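Local coordinates for eukaryotic translation initiation factor 4E type 5 (Leishmania major, PDB 7KCJ), which probably binds the 7-methylguanosine cap of messenger RNA and acts in translation initiation, at residues P24-D29 against Q40-E45; S61-L66 against L78-N83; S97-N102 against T163-V168; P106-A111 against E174-K179. All blocks are in the same frame, centred on the assembly; numbering follows the deposited sequence.

Contact 1 of 4, residues P24-D29 against Q40-E45; sequences PLLTAD and QLAAQE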
loop_
_atom_site.group_PDB
_atom_site.type_symbol
_atom_site.label_atom_id
_atom_site.label_comp_id
_atom_site.label_asym_id
_atom_site.label_seq_id
_atom_site.Cartn_x
_atom_site.Cartn_y
_atom_site.Cartn_z
ATOM N N PRO A 24 11.305 7.848 2.486
ATOM C CA PRO A 24 11.294 9.018 1.599
ATOM C C PRO A 24 12.045 8.791 0.281
ATOM O O PRO A 24 12.653 7.737 0.073
ATOM C CB PRO A 24 11.944 10.107 2.454
ATOM C CG PRO A 24 12.754 9.402 3.434
ATOM C CD PRO A 24 12.231 8.021 3.617
ATOM N N LEU A 25 12.004 9.783 -0.623
ATOM C CA LEU A 25 12.748 9.767 -1.884
ATOM C C LEU A 25 14.240 9.648 -1.585
ATOM O O LEU A 25 14.733 10.357 -0.696
ATOM C CB LEU A 25 12.497 11.107 -2.620
ATOM C CG LEU A 25 13.399 11.420 -3.831
ATOM C CD1 LEU A 25 12.973 10.605 -5.038
ATOM C CD2 LEU A 25 13.385 12.910 -4.158
ATOM N N LEU A 26 14.936 8.724 -2.271
ATOM C CA LEU A 26 16.369 8.567 -2.089
ATOM C C LEU A 26 17.077 9.367 -3.172
ATOM O O LEU A 26 16.787 9.207 -4.364
ATOM C CB LEU A 26 16.784 7.095 -2.187
ATOM C CG LEU A 26 16.115 6.166 -1.155
ATOM C CD1 LEU A 26 16.522 4.737 -1.393
ATOM C CD2 LEU A 26 16.422 6.611 0.309
ATOM N N THR A 27 17.973 10.254 -2.759
ATOM C CA THR A 27 18.698 11.090 -3.690
ATOM C C THR A 27 20.115 10.538 -3.902
ATOM O O THR A 27 20.729 9.988 -2.982
ATOM C CB THR A 27 18.608 12.551 -3.273
ATOM O OG1 THR A 27 19.039 12.644 -1.917
ATOM C CG2 THR A 27 17.185 13.098 -3.438
ATOM N N ALA A 28 20.612 10.672 -5.139
ATOM C CA ALA A 28 21.881 10.089 -5.597
ATOM C C ALA A 28 23.133 10.445 -4.817
ATOM O O ALA A 28 23.906 9.520 -4.524
ATOM C CB ALA A 28 22.112 10.393 -7.075
ATOM N N ASP A 29 23.403 11.739 -4.534
ATOM C CA ASP A 29 24.654 12.101 -3.835
ATOM C C ASP A 29 24.746 11.458 -2.462
ATOM O O ASP A 29 25.816 11.002 -2.069
ATOM C CB ASP A 29 24.857 13.629 -3.742
ATOM C CG ASP A 29 24.934 14.305 -5.108
ATOM O OD1 ASP A 29 25.702 13.840 -5.947
ATOM O OD2 ASP A 29 24.184 15.283 -5.339
ATOM N N GLN A 40 19.979 -0.294 -1.928
ATOM C CA GLN A 40 19.232 -1.156 -1.013
ATOM C C GLN A 40 19.678 -0.856 0.425
ATOM O O GLN A 40 18.831 -0.771 1.325
ATOM C CB GLN A 40 19.464 -2.627 -1.369
ATOM C CG GLN A 40 19.338 -2.896 -2.865
ATOM C CD GLN A 40 17.928 -2.689 -3.330
ATOM O OE1 GLN A 40 16.975 -3.152 -2.696
ATOM N NE2 GLN A 40 17.765 -1.974 -4.438
ATOM N N LEU A 41 20.994 -0.633 0.638
ATOM C CA LEU A 41 21.521 -0.249 1.949
ATOM C C LEU A 41 20.950 1.136 2.315
ATOM O O LEU A 41 20.436 1.312 3.413
ATOM C CB LEU A 41 23.055 -0.200 1.911
ATOM C CG LEU A 41 23.755 0.326 3.166
ATOM C CD1 LEU A 41 23.551 -0.616 4.356
ATOM C CD2 LEU A 41 25.253 0.497 2.903
ATOM N N ALA A 42 20.946 2.092 1.370
ATOM C CA ALA A 42 20.365 3.422 1.616
ATOM C C ALA A 42 18.902 3.322 2.056
ATOM O O ALA A 42 18.507 4.000 2.992
ATOM C CB ALA A 42 20.475 4.289 0.370
ATOM N N ALA A 43 18.128 2.431 1.415
ATOM C CA ALA A 43 16.728 2.203 1.763
ATOM C C ALA A 43 16.563 1.685 3.181
ATOM O O ALA A 43 15.697 2.176 3.915
ATOM C CB ALA A 43 16.089 1.231 0.762
ATOM N N GLN A 44 17.401 0.723 3.577
ATOM C CA GLN A 44 17.398 0.143 4.907
ATOM C C GLN A 44 17.683 1.220 5.944
ATOM O O GLN A 44 16.992 1.296 6.958
ATOM C CB GLN A 44 18.476 -0.959 4.980
ATOM C CG GLN A 44 18.735 -1.493 6.378
ATOM C CD GLN A 44 17.511 -2.210 6.898
ATOM O OE1 GLN A 44 17.050 -3.198 6.311
ATOM N NE2 GLN A 44 16.952 -1.720 8.001
ATOM N N GLU A 45 18.683 2.065 5.684
ATOM C CA GLU A 45 19.072 3.096 6.646
ATOM C C GLU A 45 18.181 4.337 6.662
ATOM O O GLU A 45 18.087 4.990 7.712
ATOM C CB GLU A 45 20.513 3.520 6.372
ATOM C CG GLU A 45 21.505 2.372 6.465
ATOM C CD GLU A 45 21.714 1.915 7.892
ATOM O OE1 GLU A 45 22.002 2.789 8.741
ATOM O OE2 GLU A 45 21.562 0.702 8.172
#

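Contact 2 of 4, residues S61-L66 against L78-N83; sequences STMNSL and LIFARN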
loop_
_atom_site.group_PDB
_atom_site.type_symbol
_atom_site.label_atom_id
_atom_site.label_comp_id
_atom_site.label_asym_id
_atom_site.label_seq_id
_atom_site.Cartn_x
_atom_site.Cartn_y
_atom_site.Cartn_z
ATOM N N SER A 61 -5.249 7.072 13.382
ATOM C CA SER A 61 -4.403 7.982 14.172
ATOM C C SER A 61 -3.034 8.091 13.514
ATOM O O SER A 61 -2.468 9.178 13.486
ATOM C CB SER A 61 -4.239 7.492 15.603
ATOM O OG SER A 61 -5.479 7.490 16.285
ATOM N N THR A 62 -2.494 6.962 12.983
ATOM C CA THR A 62 -1.217 6.940 12.265
ATOM C C THR A 62 -1.323 7.800 10.998
ATOM O O THR A 62 -0.450 8.628 10.747
ATOM C CB THR A 62 -0.798 5.483 11.945
ATOM O OG1 THR A 62 -0.669 4.770 13.170
ATOM C CG2 THR A 62 0.517 5.397 11.177
ATOM N N MET A 63 -2.403 7.628 10.219
ATOM C CA MET A 63 -2.623 8.389 8.987
ATOM C C MET A 63 -2.788 9.877 9.262
ATOM O O MET A 63 -2.329 10.690 8.461
ATOM C CB MET A 63 -3.869 7.891 8.247
ATOM C CG MET A 63 -3.807 6.429 7.833
ATOM S SD MET A 63 -2.392 6.003 6.783
ATOM C CE MET A 63 -2.736 6.986 5.395
ATOM N N ASN A 64 -3.466 10.241 10.371
ATOM C CA ASN A 64 -3.708 11.646 10.759
ATOM C C ASN A 64 -2.455 12.336 11.268
ATOM O O ASN A 64 -2.403 13.558 11.240
ATOM C CB ASN A 64 -4.866 11.766 11.777
ATOM C CG ASN A 64 -5.090 13.114 12.484
ATOM O OD1 ASN A 64 -4.446 13.458 13.505
ATOM N ND2 ASN A 64 -6.033 13.914 11.984
ATOM N N SER A 65 -1.436 11.580 11.721
ATOM C CA SER A 65 -0.178 12.192 12.175
ATOM C C SER A 65 0.725 12.640 10.988
ATOM O O SER A 65 1.750 13.295 11.197
ATOM C CB SER A 65 0.602 11.206 13.039
ATOM O OG SER A 65 1.180 10.180 12.244
ATOM N N LEU A 66 0.388 12.219 9.771
ATOM C CA LEU A 66 1.173 12.491 8.576
ATOM C C LEU A 66 0.420 13.443 7.664
ATOM O O LEU A 66 -0.810 13.501 7.713
ATOM C CB LEU A 66 1.338 11.154 7.814
ATOM C CG LEU A 66 2.118 10.054 8.509
ATOM C CD1 LEU A 66 1.946 8.734 7.804
ATOM C CD2 LEU A 66 3.602 10.404 8.618
ATOM N N LEU A 78 4.793 4.834 1.805
ATOM C CA LEU A 78 4.269 4.560 3.139
ATOM C C LEU A 78 4.004 3.060 3.115
ATOM O O LEU A 78 3.289 2.597 2.242
ATOM C CB LEU A 78 2.984 5.339 3.419
ATOM C CG LEU A 78 2.350 5.077 4.781
ATOM C CD1 LEU A 78 3.279 5.525 5.907
ATOM C CD2 LEU A 78 0.983 5.794 4.898
ATOM N N ILE A 79 4.642 2.296 3.984
ATOM C CA ILE A 79 4.577 0.831 3.957
ATOM C C ILE A 79 3.869 0.214 5.166
ATOM O O ILE A 79 4.114 0.630 6.300
ATOM C CB ILE A 79 6.039 0.321 3.860
ATOM C CG1 ILE A 79 6.760 0.897 2.600
ATOM C CG2 ILE A 79 6.133 -1.214 3.915
ATOM C CD1 ILE A 79 8.335 0.636 2.557
ATOM N N PHE A 80 3.014 -0.794 4.931
ATOM C CA PHE A 80 2.324 -1.536 5.985
ATOM C C PHE A 80 2.675 -3.008 5.782
ATOM O O PHE A 80 2.371 -3.565 4.716
ATOM C CB PHE A 80 0.793 -1.369 5.897
ATOM C CG PHE A 80 0.298 0.053 6.005
ATOM C CD1 PHE A 80 0.364 0.911 4.922
ATOM C CD2 PHE A 80 -0.249 0.525 7.186
ATOM C CE1 PHE A 80 -0.087 2.215 5.027
ATOM C CE2 PHE A 80 -0.690 1.831 7.289
ATOM C CZ PHE A 80 -0.622 2.664 6.209
ATOM N N ALA A 81 3.295 -3.652 6.787
ATOM C CA ALA A 81 3.644 -5.065 6.652
ATOM C C ALA A 81 3.081 -5.868 7.796
ATOM O O ALA A 81 3.356 -5.551 8.951
ATOM C CB ALA A 81 5.152 -5.255 6.578
ATOM N N ARG A 82 2.336 -6.930 7.485
ATOM C CA ARG A 82 1.774 -7.769 8.521
ATOM C C ARG A 82 2.865 -8.583 9.234
ATOM O O ARG A 82 3.625 -9.296 8.581
ATOM C CB ARG A 82 0.672 -8.665 7.932
ATOM C CG ARG A 82 -0.134 -9.384 9.002
ATOM C CD ARG A 82 -1.158 -10.314 8.392
ATOM N NE ARG A 82 -0.540 -11.334 7.543
ATOM C CZ ARG A 82 -0.054 -12.489 7.989
ATOM N NH1 ARG A 82 -0.113 -12.788 9.281
ATOM N NH2 ARG A 82 0.486 -13.359 7.143
ATOM N N ASN A 83 2.961 -8.436 10.572
ATOM C CA ASN A 83 3.906 -9.140 11.452
ATOM C C ASN A 83 5.390 -8.953 11.118
ATOM O O ASN A 83 6.192 -9.807 11.502
ATOM C CB ASN A 83 3.594 -10.648 11.489
ATOM C CG ASN A 83 2.369 -11.066 12.242
ATOM O OD1 ASN A 83 1.822 -12.150 12.008
ATOM N ND2 ASN A 83 1.911 -10.257 13.184
#

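Contact 3 of 4, residues S97-N102 against T163-V168; sequences SRIMIN and TRSHAV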
loop_
_atom_site.group_PDB
_atom_site.type_symbol
_atom_site.label_atom_id
_atom_site.label_comp_id
_atom_site.label_asym_id
_atom_site.label_seq_id
_atom_site.Cartn_x
_atom_site.Cartn_y
_atom_site.Cartn_z
ATOM N N SER A 97 2.448 -12.454 -6.014
ATOM C CA SER A 97 2.352 -11.469 -7.083
ATOM C C SER A 97 1.759 -10.151 -6.520
ATOM O O SER A 97 1.590 -10.036 -5.297
ATOM C CB SER A 97 1.571 -12.013 -8.277
ATOM O OG SER A 97 0.223 -12.321 -7.960
ATOM N N ARG A 98 1.500 -9.147 -7.381
ATOM C CA ARG A 98 1.009 -7.871 -6.889
ATOM C C ARG A 98 -0.142 -7.287 -7.688
ATOM O O ARG A 98 -0.358 -7.652 -8.843
ATOM C CB ARG A 98 2.168 -6.872 -6.780
ATOM C CG ARG A 98 2.722 -6.450 -8.116
ATOM C CD ARG A 98 4.051 -5.735 -7.983
ATOM N NE ARG A 98 4.645 -5.511 -9.298
ATOM C CZ ARG A 98 5.272 -4.398 -9.665
ATOM N NH1 ARG A 98 5.390 -3.382 -8.817
ATOM N NH2 ARG A 98 5.764 -4.281 -10.889
ATOM N N ILE A 99 -0.898 -6.383 -7.042
ATOM C CA ILE A 99 -1.999 -5.661 -7.667
ATOM C C ILE A 99 -1.714 -4.175 -7.502
ATOM O O ILE A 99 -1.450 -3.720 -6.388
ATOM C CB ILE A 99 -3.376 -6.065 -7.056
ATOM C CG1 ILE A 99 -3.759 -7.495 -7.441
ATOM C CG2 ILE A 99 -4.469 -5.089 -7.470
ATOM C CD1 ILE A 99 -4.902 -8.038 -6.649
ATOM N N MET A 100 -1.700 -3.421 -8.609
ATOM C CA MET A 100 -1.487 -1.974 -8.548
ATOM C C MET A 100 -2.790 -1.281 -8.804
ATOM O O MET A 100 -3.482 -1.608 -9.767
ATOM C CB MET A 100 -0.469 -1.478 -9.590
ATOM C CG MET A 100 0.777 -2.302 -9.690
ATOM S SD MET A 100 1.768 -2.570 -8.250
ATOM C CE MET A 100 2.728 -1.043 -8.294
ATOM N N ILE A 101 -3.149 -0.353 -7.927
ATOM C CA ILE A 101 -4.359 0.448 -8.063
ATOM C C ILE A 101 -3.938 1.913 -8.117
ATOM O O ILE A 101 -3.432 2.434 -7.119
ATOM C CB ILE A 101 -5.308 0.200 -6.865
ATOM C CG1 ILE A 101 -5.665 -1.286 -6.730
ATOM C CG2 ILE A 101 -6.572 1.038 -6.977
ATOM C CD1 ILE A 101 -5.825 -1.710 -5.381
ATOM N N ASN A 102 -4.136 2.579 -9.260
ATOM C CA ASN A 102 -3.829 4.014 -9.372
ATOM C C ASN A 102 -5.094 4.822 -9.135
ATOM O O ASN A 102 -6.109 4.548 -9.762
ATOM C CB ASN A 102 -3.254 4.355 -10.731
ATOM C CG ASN A 102 -1.900 3.728 -10.944
ATOM O OD1 ASN A 102 -0.885 4.246 -10.470
ATOM N ND2 ASN A 102 -1.857 2.607 -11.646
ATOM N N THR A 163 -2.253 -17.305 -7.116
ATOM C CA THR A 163 -3.477 -17.928 -7.604
ATOM C C THR A 163 -4.753 -17.265 -7.030
ATOM O O THR A 163 -5.851 -17.588 -7.478
ATOM C CB THR A 163 -3.461 -19.444 -7.383
ATOM O OG1 THR A 163 -3.498 -19.703 -5.982
ATOM C CG2 THR A 163 -2.256 -20.115 -8.028
ATOM N N ARG A 164 -4.623 -16.355 -6.043
ATOM C CA ARG A 164 -5.770 -15.623 -5.494
ATOM C C ARG A 164 -5.947 -14.226 -6.139
ATOM O O ARG A 164 -6.899 -13.522 -5.815
ATOM C CB ARG A 164 -5.642 -15.472 -3.964
ATOM C CG ARG A 164 -5.553 -16.798 -3.203
ATOM C CD ARG A 164 -6.780 -17.675 -3.405
ATOM N NE ARG A 164 -6.846 -18.772 -2.436
ATOM C CZ ARG A 164 -6.749 -20.062 -2.750
ATOM N NH1 ARG A 164 -6.574 -20.434 -4.014
ATOM N NH2 ARG A 164 -6.827 -20.990 -1.804
ATOM N N SER A 165 -5.017 -13.827 -7.026
ATOM C CA SER A 165 -4.964 -12.532 -7.684
ATOM C C SER A 165 -6.241 -12.152 -8.436
ATOM O O SER A 165 -6.766 -11.065 -8.207
ATOM C CB SER A 165 -3.751 -12.473 -8.611
ATOM O OG SER A 165 -3.466 -11.143 -9.004
ATOM N N HIS A 166 -6.737 -13.027 -9.326
ATOM C CA HIS A 166 -7.936 -12.722 -10.088
ATOM C C HIS A 166 -9.154 -12.466 -9.187
ATOM O O HIS A 166 -9.847 -11.481 -9.396
ATOM C CB HIS A 166 -8.218 -13.779 -11.161
ATOM C CG HIS A 166 -9.369 -13.417 -12.046
ATOM N ND1 HIS A 166 -9.345 -12.270 -12.831
ATOM C CD2 HIS A 166 -10.550 -14.054 -12.241
ATOM C CE1 HIS A 166 -10.503 -12.252 -13.477
ATOM N NE2 HIS A 166 -11.258 -13.307 -13.161
ATOM N N ALA A 167 -9.380 -13.299 -8.171
ATOM C CA ALA A 167 -10.506 -13.105 -7.262
ATOM C C ALA A 167 -10.405 -11.793 -6.473
ATOM O O ALA A 167 -11.413 -11.106 -6.328
ATOM C CB ALA A 167 -10.628 -14.279 -6.307
ATOM N N VAL A 168 -9.199 -11.435 -5.989
ATOM C CA VAL A 168 -9.008 -10.208 -5.231
ATOM C C VAL A 168 -9.190 -8.995 -6.153
ATOM O O VAL A 168 -9.886 -8.047 -5.788
ATOM C CB VAL A 168 -7.603 -10.191 -4.549
ATOM C CG1 VAL A 168 -7.295 -8.826 -3.948
ATOM C CG2 VAL A 168 -7.490 -11.272 -3.483
HETATM O O HOH W 1 -1.113 -10.251 -9.335
#

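Contact 4 of 4, residues P106-A111 against E174-K179; sequences PPTTDA and EAMRAK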
loop_
_atom_site.group_PDB
_atom_site.type_symbol
_atom_site.label_atom_id
_atom_site.label_comp_id
_atom_site.label_asym_id
_atom_site.label_seq_id
_atom_site.Cartn_x
_atom_site.Cartn_y
_atom_site.Cartn_z
ATOM N N PRO A 106 -9.994 13.032 -6.174
ATOM C CA PRO A 106 -11.143 12.828 -5.277
ATOM C C PRO A 106 -12.450 12.763 -6.050
ATOM O O PRO A 106 -12.571 13.353 -7.130
ATOM C CB PRO A 106 -11.121 14.073 -4.387
ATOM C CG PRO A 106 -10.418 15.113 -5.199
ATOM C CD PRO A 106 -9.383 14.366 -5.978
ATOM N N PRO A 107 -13.467 12.070 -5.497
ATOM C CA PRO A 107 -13.458 11.302 -4.239
ATOM C C PRO A 107 -12.834 9.901 -4.344
ATOM O O PRO A 107 -12.716 9.220 -3.335
ATOM C CB PRO A 107 -14.943 11.233 -3.881
ATOM C CG PRO A 107 -15.651 11.220 -5.213
ATOM C CD PRO A 107 -14.772 11.989 -6.179
ATOM N N THR A 108 -12.425 9.483 -5.550
ATOM C CA THR A 108 -11.832 8.156 -5.789
ATOM C C THR A 108 -10.592 7.877 -4.931
ATOM O O THR A 108 -10.444 6.772 -4.409
ATOM C CB THR A 108 -11.565 7.970 -7.286
ATOM O OG1 THR A 108 -12.794 8.133 -8.012
ATOM C CG2 THR A 108 -10.931 6.637 -7.591
ATOM N N THR A 109 -9.714 8.848 -4.779
ATOM C CA THR A 109 -8.512 8.685 -3.965
ATOM C C THR A 109 -8.867 8.314 -2.510
ATOM O O THR A 109 -8.377 7.313 -1.984
ATOM C CB THR A 109 -7.683 9.972 -4.023
ATOM O OG1 THR A 109 -8.554 11.091 -3.804
ATOM C CG2 THR A 109 -6.959 10.132 -5.338
ATOM N N ASP A 110 -9.820 9.038 -1.928
ATOM C CA ASP A 110 -10.207 8.798 -0.548
ATOM C C ASP A 110 -10.950 7.481 -0.401
ATOM O O ASP A 110 -10.490 6.616 0.349
ATOM C CB ASP A 110 -11.014 9.980 0.001
ATOM C CG ASP A 110 -10.193 11.243 0.134
ATOM O OD1 ASP A 110 -9.127 11.192 0.782
ATOM O OD2 ASP A 110 -10.619 12.281 -0.405
ATOM N N ALA A 111 -12.048 7.297 -1.161
ATOM C CA ALA A 111 -12.867 6.095 -1.115
ATOM C C ALA A 111 -12.105 4.823 -1.494
ATOM O O ALA A 111 -12.307 3.767 -0.886
ATOM C CB ALA A 111 -14.085 6.271 -2.015
ATOM N N GLU A 174 -15.379 -4.757 -8.554
ATOM C CA GLU A 174 -16.822 -4.714 -8.315
ATOM C C GLU A 174 -17.151 -3.724 -7.181
ATOM O O GLU A 174 -18.151 -3.014 -7.291
ATOM C CB GLU A 174 -17.383 -6.105 -8.025
ATOM C CG GLU A 174 -17.344 -7.011 -9.229
ATOM C CD GLU A 174 -18.158 -8.277 -9.043
ATOM O OE1 GLU A 174 -18.170 -8.816 -7.913
ATOM O OE2 GLU A 174 -18.791 -8.725 -10.025
ATOM N N ALA A 175 -16.271 -3.615 -6.141
ATOM C CA ALA A 175 -16.498 -2.696 -5.017
ATOM C C ALA A 175 -16.315 -1.215 -5.387
ATOM O O ALA A 175 -17.044 -0.368 -4.875
ATOM C CB ALA A 175 -15.620 -3.050 -3.829
ATOM N N MET A 176 -15.354 -0.912 -6.273
ATOM C CA MET A 176 -15.117 0.447 -6.737
ATOM C C MET A 176 -16.277 0.922 -7.627
ATOM O O MET A 176 -16.693 2.083 -7.517
ATOM C CB MET A 176 -13.767 0.525 -7.464
ATOM C CG MET A 176 -12.573 0.227 -6.549
ATOM S SD MET A 176 -12.116 1.695 -5.592
ATOM C CE MET A 176 -11.159 2.601 -6.796
ATOM N N ARG A 177 -16.841 0.025 -8.462
ATOM C CA ARG A 177 -17.999 0.383 -9.271
ATOM C C ARG A 177 -19.195 0.618 -8.348
ATOM O O ARG A 177 -19.911 1.589 -8.530
ATOM C CB ARG A 177 -18.358 -0.735 -10.285
ATOM C CG ARG A 177 -17.379 -0.852 -11.439
ATOM C CD ARG A 177 -17.896 -1.711 -12.573
ATOM N NE ARG A 177 -17.696 -3.146 -12.379
ATOM C CZ ARG A 177 -16.609 -3.820 -12.736
ATOM N NH1 ARG A 177 -15.585 -3.192 -13.292
ATOM N NH2 ARG A 177 -16.526 -5.121 -12.506
ATOM N N ALA A 178 -19.407 -0.253 -7.351
ATOM C CA ALA A 178 -20.519 -0.087 -6.407
ATOM C C ALA A 178 -20.425 1.208 -5.592
ATOM O O ALA A 178 -21.448 1.707 -5.119
ATOM C CB ALA A 178 -20.631 -1.291 -5.489
ATOM N N LYS A 179 -19.222 1.803 -5.505
ATOM C CA LYS A 179 -19.062 3.097 -4.848
ATOM C C LYS A 179 -19.479 4.297 -5.755
ATOM O O LYS A 179 -19.397 5.442 -5.326
ATOM C CB LYS A 179 -17.621 3.265 -4.316
ATOM C CG LYS A 179 -17.355 2.466 -3.038
ATOM C CD LYS A 179 -16.050 2.885 -2.345
ATOM C CE LYS A 179 -16.126 2.675 -0.851
ATOM N NZ LYS A 179 -14.935 3.213 -0.135
#

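Contact 1 of 4, residues P24-D29 against Q40-E45
Leu26 carries the loop side of this contact by itself, laying its isobutyl group against Ala42 and Ala43 of helix 39-46. The backbones are closest at the same place, with CA of Leu26 and CA of Ala43 7.4 Å apart. CG of Leu26 stands anti to the carbonyl carbon (chi1 -59°), and the next torsion then sends CD1 straight on, anti to CA (chi2 176°), which carries this methyl onward to the helix. It settles on the helix backbone as much as on a side chain: Leu26 CD1 is 4.0 Å from Ala43 N and 4.1 Å from Ala43 CB. Ala42 receives the second touch, its CB lying 4.4 Å from Leu26 CD1. The other branch, CD2 of Leu26, approaches the carbonyl end of the same residue, 4.3 Å from Ala42 O.

All of this is loose van der Waals packing. Two successive alanines give the leucine a low surface, which is how one methyl can come down beside a main-chain nitrogen. The helix keeps its own regular bonding here, with Gln44 N donating to Gln40 O and Glu45 N to Leu41 O. Trp39 and Arg46, from the two ends of the same helix, also touch Leu26, while Tyr35 packs on Ala42 from the intervening loop.

The contact lies inside the long connection between strands 13-23 and 48-55, well away from the chain centre. It lays the start of that excursion against its second helix; this connection corresponds to the loop between the first two strands that in relatives contributes to the cap pocket.

Contact 2 of 4, residues S61-L66 against L78-N83
Helix-on-sheet packing of the eIF4E fold is what joins these segments: Met63 of helix 56-64 and Leu66, three residues on, press on Leu78 and Phe80 of strand 77-82. The methionine does most of the work from the helix. Its chain is bent at chi2 and again at chi3 (chi3 -63°), which curls the thioether round toward the strand. Met63 SD then sits 3.8 Å from Phe80 CZ and 5.2 Å from the centroid of that ring. Since the sulfur lies 85° off the ring normal, this is a Met-aromatic contact made at the edge, in the plane of the ring and at its far end.

Leu78 divides its branches between the two helix-side partners. CD2 takes the methionine, lying 3.9 Å from Met63 SD and equally near Met63 CE, whereas CD1 meets Leu66 CD1 tip to tip at 4.0 Å. Residues 78 and 80 alternate with Ile79 along the strand, so it is their side of the antiparallel sheet that this helix covers, on the convex back of the curved sheet in eIF4E proteins. Val20, Ile53, Leu139 and Ile141 from other strands crowd round Phe80 as well, and Val69 touches Met63.

Within 61-66, Ser65 is tied back to Thr62. Ser65 OG donates to Thr62 O at 2.7 Å, tilted 22° from the carbonyl plane, and Ser65 N reaches the same oxygen from the same face at 3.3 Å.

Contact 3 of 4, residues S97-N102 against T163-V168
Ile99 reaches from strand 97-103 into the first turn of helix 165-178, its CD1 lying 3.7 Å from Val168 CG1. The long branch does the touching: CG1 stands anti to the carbonyl carbon (chi1 -70°) and CD1 continues outward, away from the strand. Val168 offers the branch that is anti to its own backbone N, and the two side chains cross at a slant. The same CD1 of Ile99 also passes 3.9 Å from Ser165 O, and Ile99 CG1 lies 4.0 Å from Ser165 OG.

Next door the contact turns polar. With chi1 at 63°, Ser97 OG is tucked between its backbone N and carbonyl carbon; Ser165 OG takes a different setting, anti to N (chi1 -165°). The two hydroxyl oxygens stay 4.0 Å apart, Ser97 OG to Ser165 OG, and a water fills in between. It donates to Arg98 O at 2.8 Å and bonds Ser97 OG at the same length; it also lies beside Ser165 OG, at a distance too short to be taken at face value. Ser165 OG is further held by a hydrogen bond to Glu190 on the edge strand 186-191.

Ile188 and Ala169 close in on Ile99 too, and Ile101 continues the row onto Leu172. The result is the buried seam between sheet and long helix that belongs to the α/β fold of eIF4E.

Contact 4 of 4, residues P106-A111 against E174-K179
Met176 of helix 165-178 and Lys179, which follows in the chain, meet Thr108 and Ala111 at the start of helix 108-121, joining two neighbouring helices of the layer that backs the eIF4E sheet. Take Lys179 outward. CB points toward the other helix, and CB and CG make no close approach to it. The chain beyond CG is extended (chi2 -167°), and contact begins at CD, 3.9 Å from Ala111 CB. CE follows at 4.0 Å from Ala111 O. NZ lies 3.7 Å from Ala111 CB and donates to Ala111 O at 2.8 Å. It comes in well to one side of the carbonyl, with a C=O...N angle of 117° and a tilt of 33° from the carbonyl plane. Leu115, one turn farther along helix 108-121, packs on Lys179 as well.

Deeper in, Met176 brings its methyl to Thr108, the two side chains crossing at about a right angle; Leu103, Leu181 and Tyr186 touch both of them. Thr108 OG1 bonds to Ser185 OG, leaving the methyl for the methionine: Thr108 CG2 lies 4.1 Å from Met176 CE.

In the fold
Along the chain, contact 1 closes before contact 2 opens, and contact 2 closes before 3 and 4, whose segments alternate. Contacts 3 and 4 share helix 165-178, used near its start in one and toward its end in the other, with centres about 17 Å apart; strand 97-103 is followed, after a short loop, by helix 108-121. Contacts 2 and 3 both reach the one curved antiparallel sheet, on opposite sides of the chain's centre, their centres about 21 Å apart. Contact 1, between the first two strands, is centred about 33 Å from contact 4. Contacts 2, 3 and 4 thus bind the helical layer together and to the sheet; contact 1 lies in a peripheral loop-and-helix region.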